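Local coordinates for protein insecticidal Delta-Endotoxin Cry8Ea1 (Bacillus Thuringiensis, PDB 3EB7) that kills the larvae of an underground beetle pest, probably by binding gut cells and inserting its helical domain as a pore, as other three-domain Cry toxins do, at residues Y505-L513 against G525-N533; L471-N479 against G575-I583. All coordinates share one frame; numbering follows the deposited sequence.

Both contacts lie in the C-terminal part of the chain, in the third of the toxin's domains, a beta sandwich. Coming from the N terminus, the chain first lays down 471-479, runs through some 95 residues without a helix, and returns with 575-583, so contact 2 closes the long loop. Contact 1 is nested inside it: 505-513 meets 525-533 after only eleven residues, at the open end of a hairpin. Strands 498-507 and 578-588 are neighbours in one sheet, and Cys506 and Ser508 reach across to Tyr579 and Gly575. Contact 1 also joins that sheet to the one carrying the hairpin; the centres of contacts 1 and 2 are about 11 Å apart.

Contact 1: Y505-L513 against G525-N533; sequences YCSSVDFDL and GRFNKSAPN
Arg526 lies over the backbone of the opposite strand, its CB starting between Asp512 OD1 and Phe511 O. CG is closest to that carbonyl, and CD then comes up to Asp512 OD1 at 3.5 Å. A bend at chi2 (134°) lays the guanidinium with one face over Phe511 N, NE near Asp510 CB and NH2 near Asp510 O. NH1 gives one hydrogen to Asp512 OD1 at 2.9 Å, a salt bridge in the guanidinium plane, although the oxygen is met from above its carboxylate; the two planes stand 87° apart. NH1 has a second acceptor in Asn568 O, and Asn568 ND2 holds Asp512 OD2.

Beneath this pair runs the antiparallel hairpin of strands 511-517 and 520-527, whose second strand is the outer strand of one sheet of the beta sandwich. Phe511 and Phe527 form a hydrogen-bonded pair, with Phe527 N to Phe511 O at 2.8 Å. On the face that carries Leu513, Phe527 CB sits over the Phe511 ring, 3.9 Å from Phe511 CZ.

Beyond the bridged residues backbone and side chains share the work. Ser530 N gives Ser507 O a nearly straight bond at 2.8 Å, while Ser530 OG receives Ser507 N at 3.0 Å and also bonds Asn543 O. Tyr505 OH donates to Asn528 O at 2.7 Å, in the carbonyl plane. Asp510 OD2 accepts Lys529 N at 2.8 Å through its anti lone pair.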
loop_
_atom_site.group_PDB
_atom_site.type_symbol
_atom_site.label_atom_id
_atom_site.label_comp_id
_atom_site.label_asym_id
_atom_site.label_seq_id
_atom_site.Cartn_x
_atom_site.Cartn_y
_atom_site.Cartn_z
ATOM N N TYR A 505 3.688 1.127 -18.340
ATOM C CA TYR A 505 2.398 0.880 -18.972
ATOM C C TYR A 505 2.162 -0.587 -19.289
ATOM O O TYR A 505 3.054 -1.389 -19.240
ATOM C CB TYR A 505 2.246 1.710 -20.248
ATOM C CG TYR A 505 3.023 1.135 -21.424
ATOM C CD1 TYR A 505 4.358 1.466 -21.619
ATOM C CD2 TYR A 505 2.421 0.227 -22.321
ATOM C CE1 TYR A 505 5.083 0.943 -22.695
ATOM C CE2 TYR A 505 3.136 -0.312 -23.385
ATOM C CZ TYR A 505 4.463 0.060 -23.569
ATOM O OH TYR A 505 5.185 -0.462 -24.611
ATOM N N CYS A 506 0.925 -0.915 -19.613
ATOM C CA CYS A 506 0.589 -2.202 -20.156
ATOM C C CYS A 506 -0.455 -1.921 -21.256
ATOM O O CYS A 506 -1.413 -1.148 -21.020
ATOM C CB CYS A 506 0.030 -3.095 -19.048
ATOM S SG CYS A 506 -0.622 -4.686 -19.636
ATOM N N SER A 507 -0.278 -2.507 -22.447
ATOM C CA SER A 507 -1.319 -2.407 -23.504
ATOM C C SER A 507 -1.444 -3.658 -24.347
ATOM O O SER A 507 -0.498 -4.416 -24.462
ATOM C CB SER A 507 -1.064 -1.234 -24.431
ATOM O OG SER A 507 0.186 -1.380 -25.063
ATOM N N SER A 508 -2.639 -3.865 -24.903
ATOM C CA SER A 508 -2.906 -4.885 -25.908
ATOM C C SER A 508 -2.674 -4.333 -27.332
ATOM O O SER A 508 -2.838 -5.059 -28.304
ATOM C CB SER A 508 -4.354 -5.373 -25.780
ATOM O OG SER A 508 -5.253 -4.267 -25.832
ATOM N N VAL A 509 -2.291 -3.057 -27.446
ATOM C CA VAL A 509 -2.133 -2.376 -28.741
ATOM C C VAL A 509 -0.855 -1.540 -28.787
ATOM O O VAL A 509 -0.335 -1.188 -27.735
ATOM C CB VAL A 509 -3.356 -1.464 -29.090
ATOM C CG1 VAL A 509 -4.572 -2.298 -29.312
ATOM C CG2 VAL A 509 -3.582 -0.350 -28.032
ATOM N N ASP A 510 -0.340 -1.257 -29.991
ATOM C CA ASP A 510 0.747 -0.279 -30.167
ATOM C C ASP A 510 0.054 1.100 -30.219
ATOM O O ASP A 510 -1.080 1.168 -30.649
ATOM C CB ASP A 510 1.550 -0.468 -31.477
ATOM C CG ASP A 510 1.995 -1.924 -31.752
ATOM O OD1 ASP A 510 1.923 -2.350 -32.956
ATOM O OD2 ASP A 510 2.433 -2.649 -30.821
ATOM N N PHE A 511 0.741 2.188 -29.822
ATOM C CA PHE A 511 0.117 3.505 -29.662
ATOM C C PHE A 511 1.162 4.606 -29.688
ATOM O O PHE A 511 2.337 4.394 -29.386
ATOM C CB PHE A 511 -0.687 3.607 -28.330
ATOM C CG PHE A 511 0.143 3.368 -27.097
ATOM C CD1 PHE A 511 0.572 4.429 -26.312
ATOM C CD2 PHE A 511 0.562 2.064 -26.745
ATOM C CE1 PHE A 511 1.399 4.190 -25.182
ATOM C CE2 PHE A 511 1.355 1.834 -25.642
ATOM C CZ PHE A 511 1.782 2.907 -24.867
ATOM N N ASP A 512 0.704 5.798 -30.043
ATOM C CA ASP A 512 1.467 7.021 -29.937
ATOM C C ASP A 512 1.356 7.617 -28.494
ATOM O O ASP A 512 0.274 7.718 -27.942
ATOM C CB ASP A 512 0.921 8.018 -30.977
ATOM C CG ASP A 512 1.390 7.710 -32.420
ATOM O OD1 ASP A 512 2.215 6.783 -32.628
ATOM O OD2 ASP A 512 0.956 8.437 -33.358
ATOM N N LEU A 513 2.474 8.003 -27.895
ATOM C CA LEU A 513 2.457 8.603 -26.577
ATOM C C LEU A 513 3.243 9.896 -26.609
ATOM O O LEU A 513 4.327 9.936 -27.134
ATOM C CB LEU A 513 3.050 7.659 -25.507
ATOM C CG LEU A 513 2.970 8.149 -24.041
ATOM C CD1 LEU A 513 2.868 6.976 -23.072
ATOM C CD2 LEU A 513 4.132 9.099 -23.652
ATOM N N GLY A 525 6.482 9.584 -29.138
ATOM C CA GLY A 525 6.981 8.352 -29.716
ATOM C C GLY A 525 5.923 7.309 -29.852
ATOM O O GLY A 525 4.834 7.471 -29.334
ATOM N N ARG A 526 6.262 6.228 -30.536
ATOM C CA ARG A 526 5.391 5.089 -30.668
ATOM C C ARG A 526 5.875 3.979 -29.758
ATOM O O ARG A 526 7.079 3.781 -29.612
ATOM C CB ARG A 526 5.367 4.578 -32.107
ATOM C CG ARG A 526 4.401 3.420 -32.278
ATOM C CD ARG A 526 3.613 3.674 -33.503
ATOM N NE ARG A 526 2.540 2.706 -33.725
ATOM C CZ ARG A 526 1.264 3.023 -33.606
ATOM N NH1 ARG A 526 0.933 4.244 -33.215
ATOM N NH2 ARG A 526 0.334 2.126 -33.839
ATOM N N PHE A 527 4.933 3.255 -29.140
ATOM C CA PHE A 527 5.289 2.177 -28.250
ATOM C C PHE A 527 4.491 0.955 -28.576
ATOM O O PHE A 527 3.396 1.040 -29.115
ATOM C CB PHE A 527 5.168 2.634 -26.787
ATOM C CG PHE A 527 6.044 3.806 -26.485
ATOM C CD1 PHE A 527 5.563 5.114 -26.659
ATOM C CD2 PHE A 527 7.387 3.601 -26.135
ATOM C CE1 PHE A 527 6.402 6.210 -26.447
ATOM C CE2 PHE A 527 8.229 4.675 -25.937
ATOM C CZ PHE A 527 7.754 5.988 -26.088
ATOM N N ASN A 528 5.071 -0.193 -28.288
ATOM C CA ASN A 528 4.511 -1.449 -28.734
ATOM C C ASN A 528 3.680 -2.115 -27.655
ATOM O O ASN A 528 3.815 -1.821 -26.473
ATOM C CB ASN A 528 5.636 -2.376 -29.207
ATOM C CG ASN A 528 6.274 -1.919 -30.534
ATOM O OD1 ASN A 528 5.621 -1.313 -31.375
ATOM N ND2 ASN A 528 7.531 -2.266 -30.730
ATOM N N LYS A 529 2.802 -3.001 -28.081
ATOM C CA LYS A 529 1.908 -3.680 -27.188
ATOM C C LYS A 529 2.701 -4.651 -26.317
ATOM O O LYS A 529 3.743 -5.139 -26.738
ATOM C CB LYS A 529 0.807 -4.402 -27.972
ATOM C CG LYS A 529 1.219 -5.626 -28.732
ATOM C CD LYS A 529 -0.030 -6.250 -29.371
ATOM C CE LYS A 529 0.155 -7.725 -29.593
ATOM N NZ LYS A 529 -1.150 -8.486 -29.647
ATOM N N SER A 530 2.186 -4.941 -25.132
ATOM C CA SER A 530 2.958 -5.640 -24.110
ATOM C C SER A 530 2.156 -6.821 -23.603
ATOM O O SER A 530 2.630 -7.587 -22.759
ATOM C CB SER A 530 3.244 -4.689 -22.943
ATOM O OG SER A 530 2.023 -4.440 -22.282
ATOM N N ALA A 531 0.923 -6.946 -24.097
ATOM C CA ALA A 531 0.013 -7.940 -23.558
ATOM C C ALA A 531 -0.905 -8.432 -24.644
ATOM O O ALA A 531 -1.170 -7.700 -25.583
ATOM C CB ALA A 531 -0.795 -7.353 -22.405
ATOM N N PRO A 532 -1.415 -9.676 -24.510
ATOM C CA PRO A 532 -2.462 -10.065 -25.478
ATOM C C PRO A 532 -3.796 -9.380 -25.150
ATOM O O PRO A 532 -3.913 -8.700 -24.118
ATOM C CB PRO A 532 -2.549 -11.594 -25.316
ATOM C CG PRO A 532 -2.113 -11.844 -23.884
ATOM C CD PRO A 532 -1.105 -10.770 -23.547
ATOM N N ASN A 533 -4.769 -9.536 -26.039
ATOM C CA ASN A 533 -6.129 -9.067 -25.806
ATOM C C ASN A 533 -6.828 -10.041 -24.858
ATOM O O ASN A 533 -7.400 -11.034 -25.303
ATOM C CB ASN A 533 -6.871 -9.044 -27.145
ATOM C CG ASN A 533 -7.921 -7.952 -27.233
ATOM O OD1 ASN A 533 -7.851 -7.104 -28.119
ATOM N ND2 ASN A 533 -8.884 -7.964 -26.327
#

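Contact 2: L471-N479 against G575-I583; sequences LGGDPISFN and GSVVYIDRI
Phe478 N meets Val578 O at 2.7 Å, the shortest direct bond between the segments. Two antiparallel hydrogen-bonded pairs, Phe478 with Val578 and Ile476 with Ile580, set the register. Their side chains share one face, where Phe478 CE1 packs against Ile580 CD1 at 3.7 Å. On the other face Ser477 OG approaches the Tyr579 ring obliquely, 3.2 Å from Tyr579 CD2, and Pro475 CG lies alongside. At one end Asn479, CG anti to its carbonyl carbon (chi1 -71°), swings ND2 onto Ser576 O at 3.0 Å. That bond is nearly straight (175°): Ser576 O lies in the plane of the Asn479 side-chain amide, while ND2 is tilted 30° from the carbonyl plane of Ser576.

At the other end two waters bridge the segments and meet at Asp474 O. Water 1 also bonds Asp581 O; water 2 bonds Asp581 OD2 at 2.6 Å and Asp474 O only weakly. Leu471 slides past the carboxylate in the opposite direction, its CB 3.5 Å from Asp581 OD2. Asp581 OD1 has a salt bridge to Arg504 and a charge-only interaction with Arg582 NH2, standing well out of that guanidinium plane; Arg582 NE is held by a salt bridge to Glu584. Together the two arginines would probably favour the ionised acid.

Strand 578-588 pairs antiparallel with 476-478, 498-507 and 448-452, while Phe478 and Ile580 reach Val566 of strand 559-567 in the second sheet, across the beta sandwich.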
loop_
_atom_site.group_PDB
_atom_site.type_symbol
_atom_site.label_atom_id
_atom_site.label_comp_id
_atom_site.label_asym_id
_atom_site.label_seq_id
_atom_site.Cartn_x
_atom_site.Cartn_y
_atom_site.Cartn_z
ATOM N N LEU A 471 0.498 -2.661 -8.796
ATOM C CA LEU A 471 1.106 -1.304 -8.951
ATOM C C LEU A 471 1.151 -0.503 -7.639
ATOM O O LEU A 471 1.826 0.508 -7.542
ATOM C CB LEU A 471 0.359 -0.510 -10.051
ATOM C CG LEU A 471 -0.017 -1.316 -11.317
ATOM C CD1 LEU A 471 -0.928 -0.532 -12.271
ATOM C CD2 LEU A 471 1.222 -1.814 -12.088
ATOM N N GLY A 472 0.408 -0.964 -6.635
ATOM C CA GLY A 472 0.319 -0.292 -5.352
ATOM C C GLY A 472 -0.736 0.782 -5.368
ATOM O O GLY A 472 -0.746 1.648 -4.485
ATOM N N GLY A 473 -1.631 0.701 -6.356
ATOM C CA GLY A 473 -2.671 1.723 -6.607
ATOM C C GLY A 473 -3.264 1.596 -8.014
ATOM O O GLY A 473 -2.787 0.824 -8.804
ATOM N N ASP A 474 -4.272 2.382 -8.334
ATOM C CA ASP A 474 -4.956 2.256 -9.607
ATOM C C ASP A 474 -4.230 2.873 -10.822
ATOM O O ASP A 474 -3.718 3.999 -10.768
ATOM C CB ASP A 474 -6.342 2.870 -9.502
ATOM C CG ASP A 474 -7.262 2.101 -8.551
ATOM O OD1 ASP A 474 -7.147 0.842 -8.454
ATOM O OD2 ASP A 474 -8.105 2.777 -7.905
ATOM N N PRO A 475 -4.185 2.142 -11.934
ATOM C CA PRO A 475 -3.692 2.757 -13.177
ATOM C C PRO A 475 -4.816 3.631 -13.791
ATOM O O PRO A 475 -5.972 3.519 -13.367
ATOM C CB PRO A 475 -3.481 1.547 -14.081
ATOM C CG PRO A 475 -4.605 0.558 -13.635
ATOM C CD PRO A 475 -4.627 0.736 -12.116
ATOM N N ILE A 476 -4.493 4.451 -14.801
ATOM C CA ILE A 476 -5.526 5.077 -15.638
ATOM C C ILE A 476 -5.592 4.267 -16.948
ATOM O O ILE A 476 -4.563 3.930 -17.495
ATOM C CB ILE A 476 -5.287 6.633 -15.876
ATOM C CG1 ILE A 476 -5.232 7.431 -14.556
ATOM C CG2 ILE A 476 -6.354 7.264 -16.781
ATOM C CD1 ILE A 476 -6.339 7.150 -13.637
ATOM N N SER A 477 -6.798 3.957 -17.422
ATOM C CA SER A 477 -7.024 3.098 -18.614
ATOM C C SER A 477 -7.543 3.878 -19.825
ATOM O O SER A 477 -8.317 4.806 -19.663
ATOM C CB SER A 477 -8.054 1.996 -18.300
ATOM O OG SER A 477 -7.704 1.315 -17.099
ATOM N N PHE A 478 -7.142 3.483 -21.035
ATOM C CA PHE A 478 -7.737 4.035 -22.262
ATOM C C PHE A 478 -8.174 2.913 -23.185
ATOM O O PHE A 478 -7.397 2.016 -23.466
ATOM C CB PHE A 478 -6.771 4.971 -22.976
ATOM C CG PHE A 478 -6.241 6.061 -22.094
ATOM C CD1 PHE A 478 -5.097 5.859 -21.317
ATOM C CD2 PHE A 478 -6.895 7.283 -22.009
ATOM C CE1 PHE A 478 -4.633 6.857 -20.453
ATOM C CE2 PHE A 478 -6.416 8.300 -21.157
ATOM C CZ PHE A 478 -5.294 8.086 -20.380
ATOM N N ASN A 479 -9.444 2.944 -23.589
ATOM C CA ASN A 479 -9.958 2.079 -24.646
ATOM C C ASN A 479 -9.896 2.793 -25.999
ATOM O O ASN A 479 -10.148 2.195 -27.029
ATOM C CB ASN A 479 -11.398 1.641 -24.357
ATOM C CG ASN A 479 -11.493 0.641 -23.219
ATOM O OD1 ASN A 479 -12.264 0.840 -22.273
ATOM N ND2 ASN A 479 -10.730 -0.443 -23.309
ATOM N N GLY A 575 -11.364 -4.741 -26.654
ATOM C CA GLY A 575 -10.282 -5.220 -25.785
ATOM C C GLY A 575 -9.073 -4.330 -25.938
ATOM O O GLY A 575 -8.152 -4.361 -25.122
ATOM N N SER A 576 -9.078 -3.512 -26.980
ATOM C CA SER A 576 -8.012 -2.546 -27.199
ATOM C C SER A 576 -7.901 -1.610 -25.983
ATOM O O SER A 576 -8.875 -0.969 -25.608
ATOM C CB SER A 576 -8.286 -1.795 -28.491
ATOM O OG SER A 576 -8.365 -2.746 -29.551
ATOM N N VAL A 577 -6.738 -1.578 -25.352
ATOM C CA VAL A 577 -6.599 -0.903 -24.062
ATOM C C VAL A 577 -5.130 -0.548 -23.806
ATOM O O VAL A 577 -4.224 -1.329 -24.101
ATOM C CB VAL A 577 -7.229 -1.780 -22.895
ATOM C CG1 VAL A 577 -6.334 -3.009 -22.532
ATOM C CG2 VAL A 577 -7.599 -0.936 -21.622
ATOM N N VAL A 578 -4.908 0.670 -23.327
ATOM C CA VAL A 578 -3.647 1.104 -22.735
ATOM C C VAL A 578 -3.884 1.450 -21.242
ATOM O O VAL A 578 -4.705 2.331 -20.926
ATOM C CB VAL A 578 -3.114 2.356 -23.471
ATOM C CG1 VAL A 578 -1.745 2.811 -22.938
ATOM C CG2 VAL A 578 -3.046 2.115 -24.971
ATOM N N TYR A 579 -3.182 0.759 -20.341
ATOM C CA TYR A 579 -3.117 1.154 -18.925
ATOM C C TYR A 579 -1.862 1.949 -18.671
ATOM O O TYR A 579 -0.770 1.509 -19.047
ATOM C CB TYR A 579 -3.039 -0.054 -18.015
ATOM C CG TYR A 579 -4.164 -1.006 -18.146
ATOM C CD1 TYR A 579 -4.061 -2.063 -19.013
ATOM C CD2 TYR A 579 -5.353 -0.840 -17.419
ATOM C CE1 TYR A 579 -5.061 -2.953 -19.162
ATOM C CE2 TYR A 579 -6.407 -1.741 -17.582
ATOM C CZ TYR A 579 -6.235 -2.810 -18.453
ATOM O OH TYR A 579 -7.208 -3.792 -18.656
ATOM N N ILE A 580 -1.995 3.110 -18.050
ATOM C CA ILE A 580 -0.822 3.896 -17.631
ATOM C C ILE A 580 -0.665 3.886 -16.098
ATOM O O ILE A 580 -1.576 4.246 -15.372
ATOM C CB ILE A 580 -0.849 5.327 -18.198
ATOM C CG1 ILE A 580 -0.920 5.264 -19.732
ATOM C CG2 ILE A 580 0.403 6.110 -17.727
ATOM C CD1 ILE A 580 -0.896 6.643 -20.358
ATOM N N ASP A 581 0.474 3.407 -15.632
ATOM C CA ASP A 581 0.725 3.220 -14.198
ATOM C C ASP A 581 1.347 4.464 -13.595
ATOM O O ASP A 581 0.729 5.129 -12.772
ATOM C CB ASP A 581 1.614 1.990 -13.939
ATOM C CG ASP A 581 2.213 1.953 -12.496
ATOM O OD1 ASP A 581 3.322 1.420 -12.344
ATOM O OD2 ASP A 581 1.597 2.436 -11.502
ATOM N N ARG A 582 2.563 4.779 -14.007
ATOM C CA ARG A 582 3.289 5.862 -13.391
ATOM C C ARG A 582 4.278 6.490 -14.353
ATOM O O ARG A 582 4.684 5.874 -15.338
ATOM C CB ARG A 582 4.037 5.342 -12.160
ATOM C CG ARG A 582 5.057 4.219 -12.438
ATOM C CD ARG A 582 5.785 3.912 -11.140
ATOM N NE ARG A 582 6.634 2.715 -11.150
ATOM C CZ ARG A 582 6.355 1.588 -10.491
ATOM N NH1 ARG A 582 7.194 0.553 -10.520
ATOM N NH2 ARG A 582 5.224 1.483 -9.815
ATOM N N ILE A 583 4.680 7.709 -14.044
ATOM C CA ILE A 583 5.797 8.351 -14.721
ATOM C C ILE A 583 6.955 8.316 -13.753
ATOM O O ILE A 583 6.771 8.529 -12.557
ATOM C CB ILE A 583 5.509 9.820 -14.983
ATOM C CG1 ILE A 583 4.319 10.003 -15.915
ATOM C CG2 ILE A 583 6.755 10.537 -15.522
ATOM C CD1 ILE A 583 3.601 11.368 -15.662
HETATM O O HOH W 1 -1.804 5.566 -11.727
HETATM O O HOH W 2 -0.849 2.793 -10.622
#